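Long-range contact in nuclear polyadenylated RNA-binding protein NAB2 (Saccharomyces cerevisiae, PDB 2V75), which binds the poly(A) tails of mRNAs and pre-mRNAs, protecting them from degradation by the exosome, and takes part in tail-length control and nuclear export: residues Ile13-Leu18 and Tyr30-Ile35. Sequence-based numbering, arbitrary orientation.
Sequences IVAEKL and YVAEYI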
loop_
_atom_site.group_PDB
_atom_site.type_symbol
_atom_site.label_atom_id
_atom_site.label_comp_id
_atom_site.label_asym_id
_atom_site.label_seq_id
_atom_site.Cartn_x
_atom_site.Cartn_y
_atom_site.Cartn_z
ATOM N N ILE A 13 4.768 0.987 5.545
ATOM C CA ILE A 13 5.246 0.304 4.334
ATOM C C ILE A 13 4.505 0.770 3.109
ATOM O O ILE A 13 5.080 0.998 2.047
ATOM C CB ILE A 13 5.111 -1.227 4.466
ATOM C CG1 ILE A 13 6.222 -1.755 5.378
ATOM C CG2 ILE A 13 5.151 -1.929 3.091
ATOM C CD1 ILE A 13 5.909 -3.202 5.863
ATOM N N VAL A 14 3.212 0.987 3.258
ATOM C CA VAL A 14 2.411 1.533 2.142
ATOM C C VAL A 14 2.823 2.971 1.765
ATOM O O VAL A 14 3.007 3.278 0.583
ATOM C CB VAL A 14 0.908 1.396 2.463
ATOM C CG1 VAL A 14 0.019 2.089 1.367
ATOM C CG2 VAL A 14 0.509 -0.072 2.547
ATOM N N ALA A 15 2.982 3.826 2.768
ATOM C CA ALA A 15 3.552 5.155 2.575
ATOM C C ALA A 15 4.901 5.133 1.848
ATOM O O ALA A 15 5.161 5.988 1.012
ATOM C CB ALA A 15 3.629 5.919 3.928
ATOM N N GLU A 16 5.774 4.186 2.179
ATOM C CA GLU A 16 7.078 4.117 1.538
ATOM C C GLU A 16 6.916 3.810 0.043
ATOM O O GLU A 16 7.620 4.371 -0.817
ATOM C CB GLU A 16 7.963 3.067 2.223
ATOM C CG GLU A 16 8.289 3.404 3.626
ATOM C CD GLU A 16 9.249 4.562 3.761
ATOM O OE1 GLU A 16 10.158 4.765 2.919
ATOM O OE2 GLU A 16 9.209 5.199 4.829
ATOM N N LYS A 17 5.987 2.918 -0.241
ATOM C CA LYS A 17 5.688 2.534 -1.636
ATOM C C LYS A 17 5.124 3.722 -2.408
ATOM O O LYS A 17 5.627 4.086 -3.481
ATOM C CB LYS A 17 4.744 1.352 -1.648
ATOM C CG LYS A 17 4.298 0.876 -3.057
ATOM C CD LYS A 17 5.412 0.325 -3.876
ATOM C CE LYS A 17 4.812 -0.155 -5.208
ATOM N NZ LYS A 17 5.749 -0.945 -5.998
ATOM N N LEU A 18 4.133 4.385 -1.814
ATOM C CA LEU A 18 3.546 5.611 -2.400
ATOM C C LEU A 18 4.576 6.709 -2.660
ATOM O O LEU A 18 4.571 7.408 -3.694
ATOM C CB LEU A 18 2.429 6.097 -1.486
ATOM C CG LEU A 18 1.213 5.182 -1.319
ATOM C CD1 LEU A 18 0.281 5.875 -0.280
ATOM C CD2 LEU A 18 0.521 4.939 -2.676
ATOM N N TYR A 30 -2.709 9.779 4.313
ATOM C CA TYR A 30 -4.140 9.445 4.244
ATOM C C TYR A 30 -4.399 8.258 3.349
ATOM O O TYR A 30 -5.133 7.349 3.764
ATOM C CB TYR A 30 -4.949 10.616 3.710
ATOM C CG TYR A 30 -6.428 10.301 3.532
ATOM C CD1 TYR A 30 -7.247 10.155 4.630
ATOM C CD2 TYR A 30 -7.007 10.173 2.275
ATOM C CE1 TYR A 30 -8.614 9.902 4.476
ATOM C CE2 TYR A 30 -8.382 9.895 2.113
ATOM C CZ TYR A 30 -9.169 9.743 3.234
ATOM O OH TYR A 30 -10.537 9.523 3.134
ATOM N N VAL A 31 -3.830 8.269 2.137
ATOM C CA VAL A 31 -3.971 7.126 1.200
ATOM C C VAL A 31 -3.474 5.839 1.897
ATOM O O VAL A 31 -4.142 4.797 1.845
ATOM C CB VAL A 31 -3.289 7.364 -0.158
ATOM C CG1 VAL A 31 -3.358 6.109 -1.070
ATOM C CG2 VAL A 31 -3.859 8.598 -0.885
ATOM N N ALA A 32 -2.345 5.893 2.584
ATOM C CA ALA A 32 -1.841 4.721 3.292
ATOM C C ALA A 32 -2.834 4.255 4.367
ATOM O O ALA A 32 -3.128 3.058 4.515
ATOM C CB ALA A 32 -0.470 5.027 3.918
ATOM N N GLU A 33 -3.412 5.189 5.101
ATOM C CA GLU A 33 -4.372 4.815 6.138
ATOM C C GLU A 33 -5.608 4.184 5.509
ATOM O O GLU A 33 -6.191 3.248 6.074
ATOM C CB GLU A 33 -4.758 6.033 6.956
ATOM C CG GLU A 33 -3.671 6.433 7.957
ATOM C CD GLU A 33 -3.994 6.014 9.389
ATOM O OE1 GLU A 33 -5.017 5.317 9.611
ATOM O OE2 GLU A 33 -3.235 6.425 10.302
ATOM N N TYR A 34 -6.036 4.744 4.389
ATOM C CA TYR A 34 -7.268 4.274 3.763
ATOM C C TYR A 34 -7.012 2.857 3.244
ATOM O O TYR A 34 -7.847 1.964 3.424
ATOM C CB TYR A 34 -7.675 5.152 2.592
ATOM C CG TYR A 34 -9.131 5.098 2.259
ATOM C CD1 TYR A 34 -10.027 5.964 2.820
ATOM C CD2 TYR A 34 -9.635 4.143 1.410
ATOM C CE1 TYR A 34 -11.394 5.897 2.518
ATOM C CE2 TYR A 34 -10.973 4.070 1.128
ATOM C CZ TYR A 34 -11.862 4.921 1.685
ATOM O OH TYR A 34 -13.190 4.746 1.316
ATOM N N ILE A 35 -5.870 2.657 2.611
ATOM C CA ILE A 35 -5.499 1.328 2.113
ATOM C C ILE A 35 -5.479 0.262 3.211
ATOM O O ILE A 35 -6.089 -0.802 3.092
ATOM C CB ILE A 35 -4.190 1.347 1.297
ATOM C CG1 ILE A 35 -4.411 2.125 -0.014
ATOM C CG2 ILE A 35 -3.676 -0.109 1.093
ATOM C CD1 ILE A 35 -3.116 2.282 -0.833
#
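In V14, CG1 stands anti to the backbone N (chi1 174°) and beside the carbonyl carbon, a torsion that places it over A32 CA of the partner helix, while L18, with CG anti to the carbonyl carbon and chi2 extended at 177°, sends CD1 to V31 and A32. V14 CG1 meets two groups: the backbone of the partner helix, 3.8 Å from A32 CA, and the end of the I35 side chain, 3.8 Å from I35 CD1. The V14 and I35 side chains cross at a slant. L18 does the same with V31, where L18 CD1 lies 3.7 Å from V31 CG1. A32 is the small residue at the centre, its CB aimed at the other helix between V14 and L18 and 3.8 Å from A15 N. With only a methyl here, the backbones come close, V14 CA to A32 CA being 5.4 Å. A15 joins along one flank, its CB 4.2 Å from A32 CB. The contact pairs the last turns of helix 7-18 with the first half of helix 28-40 in the all-helical N-terminal domain of Nab2, whose sequence family belongs to the PWI-like clan; this domain binds Mlp1 and is required for poly(A) RNA export. The two short helical segments run at 131° to each other, nearer antiparallel than parallel, with axes 8.6 Å apart, and an irregular link, residues 19-27, joins the two helices. No hydrogen bond crosses between them; the joint is apolar and mostly buried. Helix 61-79 packs against one side of the contact, A71 touching V14 and V67 touching I35, and F24 of the connecting loop packs on L18. On the face of helix 7-18 turned away from helix 28-40, E16 forms a salt bridge with R92 of helix 84-93.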